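D-glyceraldehyde dehydrogenase (NADP(+)) (Thermoplasma acidophilum, PDB 5IZD) oxidises D-glyceraldehyde to (R)-glycerate with NADP(+) in the non-phosphorylated Entner-Doudoroff pathway, working as a homotetramer built as a dimer of dimers. Local coordinates at residues Ser128-Tyr139 and Tyr467-Ser478. Sequence-based numbering, arbitrary orientation.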
loop_
_atom_site.group_PDB
_atom_site.type_symbol
_atom_site.label_atom_id
_atom_site.label_comp_id
_atom_site.label_asym_id
_atom_site.label_seq_id
_atom_site.Cartn_x
_atom_site.Cartn_y
_atom_site.Cartn_z
ATOM N N SER A 128 -9.500 -22.663 0.095
ATOM C CA SER A 128 -8.121 -22.762 0.572
ATOM C C SER A 128 -7.155 -23.191 -0.512
ATOM O O SER A 128 -5.981 -23.010 -0.333
ATOM C CB SER A 128 -7.996 -23.786 1.701
ATOM O OG SER A 128 -8.209 -25.073 1.188
ATOM N N HIS A 129 -7.612 -23.813 -1.595
ATOM C CA HIS A 129 -6.701 -24.167 -2.684
ATOM C C HIS A 129 -6.889 -23.304 -3.941
ATOM O O HIS A 129 -6.733 -23.791 -5.054
ATOM C CB HIS A 129 -6.817 -25.658 -2.994
ATOM C CG HIS A 129 -6.116 -26.516 -1.998
ATOM N ND1 HIS A 129 -6.552 -26.633 -0.700
ATOM C CD2 HIS A 129 -4.984 -27.252 -2.084
ATOM C CE1 HIS A 129 -5.753 -27.451 -0.034
ATOM N NE2 HIS A 129 -4.784 -27.828 -0.851
ATOM N N ARG A 130 -7.243 -22.042 -3.706
ATOM C CA ARG A 130 -7.387 -21.023 -4.717
ATOM C C ARG A 130 -6.685 -19.741 -4.253
ATOM O O ARG A 130 -6.758 -19.379 -3.067
ATOM C CB ARG A 130 -8.857 -20.717 -4.961
ATOM C CG ARG A 130 -9.520 -21.722 -5.880
ATOM C CD ARG A 130 -11.022 -21.499 -5.944
ATOM N NE ARG A 130 -11.632 -22.501 -6.798
ATOM C CZ ARG A 130 -12.871 -22.464 -7.264
ATOM N NH1 ARG A 130 -13.708 -21.493 -6.927
ATOM N NH2 ARG A 130 -13.295 -23.452 -8.031
ATOM N N LYS A 131 -6.034 -19.078 -5.187
ATOM C CA LYS A 131 -5.465 -17.729 -4.971
ATOM C C LYS A 131 -5.795 -16.856 -6.176
ATOM O O LYS A 131 -6.086 -17.355 -7.267
ATOM C CB LYS A 131 -3.931 -17.764 -4.748
ATOM C CG LYS A 131 -3.474 -18.516 -3.473
ATOM C CD LYS A 131 -3.901 -17.776 -2.198
ATOM C CE LYS A 131 -3.550 -18.463 -0.888
ATOM N NZ LYS A 131 -4.350 -19.705 -0.644
ATOM N N ILE A 132 -5.737 -15.550 -5.971
ATOM C CA ILE A 132 -5.904 -14.579 -7.048
ATOM C C ILE A 132 -4.616 -13.732 -7.138
ATOM O O ILE A 132 -4.267 -13.024 -6.213
ATOM C CB ILE A 132 -7.163 -13.747 -6.806
ATOM C CG1 ILE A 132 -8.381 -14.657 -6.770
ATOM C CG2 ILE A 132 -7.338 -12.688 -7.918
ATOM C CD1 ILE A 132 -9.633 -13.937 -6.317
ATOM N N PHE A 133 -3.890 -13.866 -8.235
ATOM C CA PHE A 133 -2.640 -13.148 -8.426
ATOM C C PHE A 133 -2.957 -11.877 -9.201
ATOM O O PHE A 133 -3.567 -11.905 -10.293
ATOM C CB PHE A 133 -1.620 -14.029 -9.135
ATOM C CG PHE A 133 -1.271 -15.253 -8.371
ATOM C CD1 PHE A 133 -0.383 -15.193 -7.317
ATOM C CD2 PHE A 133 -1.934 -16.462 -8.603
ATOM C CE1 PHE A 133 -0.122 -16.322 -6.538
ATOM C CE2 PHE A 133 -1.630 -17.597 -7.872
ATOM C CZ PHE A 133 -0.719 -17.523 -6.825
ATOM N N GLN A 134 -2.544 -10.737 -8.671
ATOM C CA GLN A 134 -2.752 -9.489 -9.417
ATOM C C GLN A 134 -1.444 -8.918 -9.885
ATOM O O GLN A 134 -0.687 -8.458 -9.093
ATOM C CB GLN A 134 -3.542 -8.533 -8.550
ATOM C CG GLN A 134 -4.892 -9.140 -8.212
ATOM C CD GLN A 134 -5.707 -8.318 -7.288
ATOM O OE1 GLN A 134 -5.214 -7.799 -6.288
ATOM N NE2 GLN A 134 -6.980 -8.186 -7.598
ATOM N N TYR A 135 -1.190 -8.957 -11.187
ATOM C CA TYR A 135 0.070 -8.478 -11.753
ATOM C C TYR A 135 -0.118 -7.050 -12.250
ATOM O O TYR A 135 -1.206 -6.691 -12.654
ATOM C CB TYR A 135 0.498 -9.314 -12.968
ATOM C CG TYR A 135 1.074 -10.660 -12.681
ATOM C CD1 TYR A 135 0.788 -11.340 -11.517
ATOM C CD2 TYR A 135 1.918 -11.285 -13.604
ATOM C CE1 TYR A 135 1.308 -12.581 -11.283
ATOM C CE2 TYR A 135 2.442 -12.546 -13.348
ATOM C CZ TYR A 135 2.124 -13.184 -12.182
ATOM O OH TYR A 135 2.577 -14.423 -11.842
ATOM N N LYS A 136 0.943 -6.273 -12.251
ATOM C CA LYS A 136 0.928 -4.935 -12.805
ATOM C C LYS A 136 1.817 -4.992 -14.038
ATOM O O LYS A 136 2.983 -5.383 -13.921
ATOM C CB LYS A 136 1.423 -3.959 -11.771
ATOM C CG LYS A 136 0.278 -3.459 -10.931
ATOM C CD LYS A 136 0.693 -2.505 -9.855
ATOM C CE LYS A 136 -0.507 -2.345 -8.959
ATOM N NZ LYS A 136 -0.208 -1.448 -7.831
ATOM N N VAL A 137 1.237 -4.695 -15.213
ATOM C CA VAL A 137 1.908 -4.864 -16.499
ATOM C C VAL A 137 1.753 -3.562 -17.329
ATOM O O VAL A 137 0.798 -2.830 -17.139
ATOM C CB VAL A 137 1.335 -6.033 -17.307
ATOM C CG1 VAL A 137 1.562 -7.337 -16.604
ATOM C CG2 VAL A 137 -0.139 -5.860 -17.605
ATOM N N PRO A 138 2.639 -3.337 -18.287
ATOM C CA PRO A 138 2.439 -2.115 -19.094
ATOM C C PRO A 138 1.131 -2.159 -19.912
ATOM O O PRO A 138 0.620 -3.241 -20.203
ATOM C CB PRO A 138 3.695 -2.057 -20.001
ATOM C CG PRO A 138 4.447 -3.303 -19.770
ATOM C CD PRO A 138 3.877 -4.053 -18.616
ATOM N N TYR A 139 0.570 -0.999 -20.204
ATOM C CA TYR A 139 -0.564 -0.869 -21.166
ATOM C C TYR A 139 -0.141 -1.219 -22.562
ATOM O O TYR A 139 -0.955 -1.668 -23.355
ATOM C CB TYR A 139 -1.172 0.548 -21.205
ATOM C CG TYR A 139 -2.099 0.831 -20.079
ATOM C CD1 TYR A 139 -1.616 1.193 -18.849
ATOM C CD2 TYR A 139 -3.467 0.718 -20.246
ATOM C CE1 TYR A 139 -2.473 1.426 -17.797
ATOM C CE2 TYR A 139 -4.362 0.951 -19.193
ATOM C CZ TYR A 139 -3.854 1.270 -17.966
ATOM O OH TYR A 139 -4.675 1.537 -16.922
ATOM N N TYR A 467 0.487 4.232 -15.405
ATOM C CA TYR A 467 1.040 3.603 -16.617
ATOM C C TYR A 467 1.133 2.061 -16.574
ATOM O O TYR A 467 1.646 1.409 -17.509
ATOM C CB TYR A 467 2.425 4.190 -16.882
ATOM C CG TYR A 467 2.398 5.670 -17.226
ATOM C CD1 TYR A 467 2.234 6.089 -18.544
ATOM C CD2 TYR A 467 2.540 6.669 -16.234
ATOM C CE1 TYR A 467 2.252 7.452 -18.886
ATOM C CE2 TYR A 467 2.532 8.032 -16.569
ATOM C CZ TYR A 467 2.408 8.415 -17.892
ATOM O OH TYR A 467 2.369 9.752 -18.226
ATOM N N LEU A 468 0.645 1.490 -15.477
ATOM C CA LEU A 468 0.559 0.039 -15.304
ATOM C C LEU A 468 -0.907 -0.379 -15.248
ATOM O O LEU A 468 -1.750 0.273 -14.615
ATOM C CB LEU A 468 1.274 -0.357 -14.017
ATOM C CG LEU A 468 2.775 -0.147 -14.016
ATOM C CD1 LEU A 468 3.318 -0.196 -12.586
ATOM C CD2 LEU A 468 3.437 -1.236 -14.832
ATOM N N LYS A 469 -1.192 -1.499 -15.916
ATOM C CA LYS A 469 -2.483 -2.158 -15.837
ATOM C C LYS A 469 -2.448 -3.360 -14.899
ATOM O O LYS A 469 -1.571 -4.206 -15.039
ATOM C CB LYS A 469 -2.887 -2.636 -17.223
ATOM C CG LYS A 469 -4.285 -3.218 -17.272
ATOM C CD LYS A 469 -5.300 -2.090 -17.266
ATOM C CE LYS A 469 -6.705 -2.633 -17.174
ATOM N NZ LYS A 469 -7.576 -1.429 -17.261
ATOM N N LEU A 470 -3.425 -3.451 -14.019
ATOM C CA LEU A 470 -3.572 -4.554 -13.097
ATOM C C LEU A 470 -4.349 -5.636 -13.834
ATOM O O LEU A 470 -5.304 -5.341 -14.465
ATOM C CB LEU A 470 -4.331 -4.094 -11.869
ATOM C CG LEU A 470 -4.231 -4.839 -10.537
ATOM C CD1 LEU A 470 -2.848 -5.134 -10.050
ATOM C CD2 LEU A 470 -5.009 -4.166 -9.429
ATOM N N LYS A 471 -3.922 -6.880 -13.772
ATOM C CA LYS A 471 -4.647 -8.006 -14.422
ATOM C C LYS A 471 -4.679 -9.128 -13.385
ATOM O O LYS A 471 -3.749 -9.210 -12.585
ATOM C CB LYS A 471 -3.904 -8.449 -15.700
ATOM C CG LYS A 471 -2.658 -9.233 -15.453
ATOM C CD LYS A 471 -1.742 -9.384 -16.630
ATOM C CE LYS A 471 -2.333 -9.981 -17.888
ATOM N NZ LYS A 471 -2.672 -11.433 -17.812
ATOM N N ASN A 472 -5.706 -9.983 -13.409
ATOM C CA ASN A 472 -5.886 -11.034 -12.394
ATOM C C ASN A 472 -5.723 -12.412 -13.003
ATOM O O ASN A 472 -6.164 -12.680 -14.130
ATOM C CB ASN A 472 -7.285 -11.023 -11.724
ATOM C CG ASN A 472 -7.783 -9.622 -11.365
ATOM O OD1 ASN A 472 -7.770 -9.205 -10.193
ATOM N ND2 ASN A 472 -8.234 -8.882 -12.393
ATOM N N ILE A 473 -5.148 -13.291 -12.210
ATOM C CA ILE A 473 -5.086 -14.676 -12.547
ATOM C C ILE A 473 -5.651 -15.467 -11.344
ATOM O O ILE A 473 -5.088 -15.428 -10.265
ATOM C CB ILE A 473 -3.658 -15.118 -12.893
ATOM C CG1 ILE A 473 -3.060 -14.207 -13.990
ATOM C CG2 ILE A 473 -3.672 -16.551 -13.363
ATOM C CD1 ILE A 473 -2.275 -13.015 -13.474
ATOM N N TYR A 474 -6.736 -16.187 -11.594
ATOM C CA TYR A 474 -7.475 -16.943 -10.606
ATOM C C TYR A 474 -6.981 -18.360 -10.802
ATOM O O TYR A 474 -7.138 -18.921 -11.889
ATOM C CB TYR A 474 -8.970 -16.879 -10.911
ATOM C CG TYR A 474 -9.708 -15.595 -10.517
ATOM C CD1 TYR A 474 -9.542 -14.415 -11.223
ATOM C CD2 TYR A 474 -10.601 -15.599 -9.427
ATOM C CE1 TYR A 474 -10.201 -13.254 -10.872
ATOM C CE2 TYR A 474 -11.316 -14.456 -9.076
ATOM C CZ TYR A 474 -11.090 -13.273 -9.791
ATOM O OH TYR A 474 -11.824 -12.190 -9.419
ATOM N N VAL A 475 -6.354 -18.956 -9.801
ATOM C CA VAL A 475 -5.837 -20.300 -9.984
ATOM C C VAL A 475 -6.496 -21.218 -8.971
ATOM O O VAL A 475 -6.579 -20.856 -7.812
ATOM C CB VAL A 475 -4.307 -20.366 -9.794
ATOM C CG1 VAL A 475 -3.830 -21.805 -10.002
ATOM C CG2 VAL A 475 -3.568 -19.480 -10.801
ATOM N N ASP A 476 -6.943 -22.395 -9.430
ATOM C CA ASP A 476 -7.408 -23.482 -8.556
ATOM C C ASP A 476 -6.378 -24.601 -8.609
ATOM O O ASP A 476 -6.184 -25.224 -9.608
ATOM C CB ASP A 476 -8.775 -23.978 -9.010
ATOM C CG ASP A 476 -9.417 -25.012 -8.028
ATOM O OD1 ASP A 476 -8.748 -26.005 -7.668
ATOM O OD2 ASP A 476 -10.593 -24.849 -7.641
ATOM N N TYR A 477 -5.764 -24.895 -7.485
ATOM C CA TYR A 477 -4.797 -25.974 -7.383
ATOM C C TYR A 477 -5.196 -27.071 -6.368
ATOM O O TYR A 477 -4.355 -27.777 -5.811
ATOM C CB TYR A 477 -3.456 -25.409 -7.007
ATOM C CG TYR A 477 -3.448 -24.480 -5.828
ATOM C CD1 TYR A 477 -3.652 -23.115 -6.014
ATOM C CD2 TYR A 477 -3.192 -24.952 -4.513
ATOM C CE1 TYR A 477 -3.639 -22.240 -4.946
ATOM C CE2 TYR A 477 -3.153 -24.080 -3.439
ATOM C CZ TYR A 477 -3.363 -22.718 -3.676
ATOM O OH TYR A 477 -3.318 -21.787 -2.673
ATOM N N SER A 478 -6.486 -27.244 -6.154
ATOM C CA SER A 478 -6.983 -28.358 -5.336
ATOM C C SER A 478 -6.579 -29.719 -5.914
ATOM O O SER A 478 -6.426 -30.649 -5.123
ATOM C CB SER A 478 -8.507 -28.277 -5.186
ATOM O OG SER A 478 -9.142 -28.585 -6.406
#
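From K131-V475 to V137-K469, paired backbone N-H and C=O groups join strands 130-138 and 468-476 into the antiparallel core of the arm by which aldehyde dehydrogenases oligomerise. Their axes run at 144°, so the pair is twisted. Each of the four hydrogen-bonded pairs satisfies both its N-H and its C=O, the shortest link being K469 N to V137 O at 2.7 Å. At the far end R130, its chain extended from CG to NE, forms a side-on salt bridge with D476: NE (2.7 Å) and NH2 (3.1 Å) both donate to OD2, which lies within 5° of the guanidinium plane. The other carboxylate oxygen, OD1, accepts from S478 N and S478 OG, the former closing an Asx turn. An alanine in place of D476 would probably leave the R130 guanidinium without its countercharge and S478 N and OG without their shared acceptor. Midway, Q134 NE2 donates to N472 OD1 (2.9 Å, 167° at the hydrogen), while N472 ND2 is taken by Y446 O and G431 O of the second subunit, whose strand extends the sheet. K131 NZ bonds Y477 OH and forms a salt bridge with E426 of the fourth subunit. Y477 N donates to H129 O (2.8 Å), which sits over the middle of the Y477 ring, 3.2 Å above its plane.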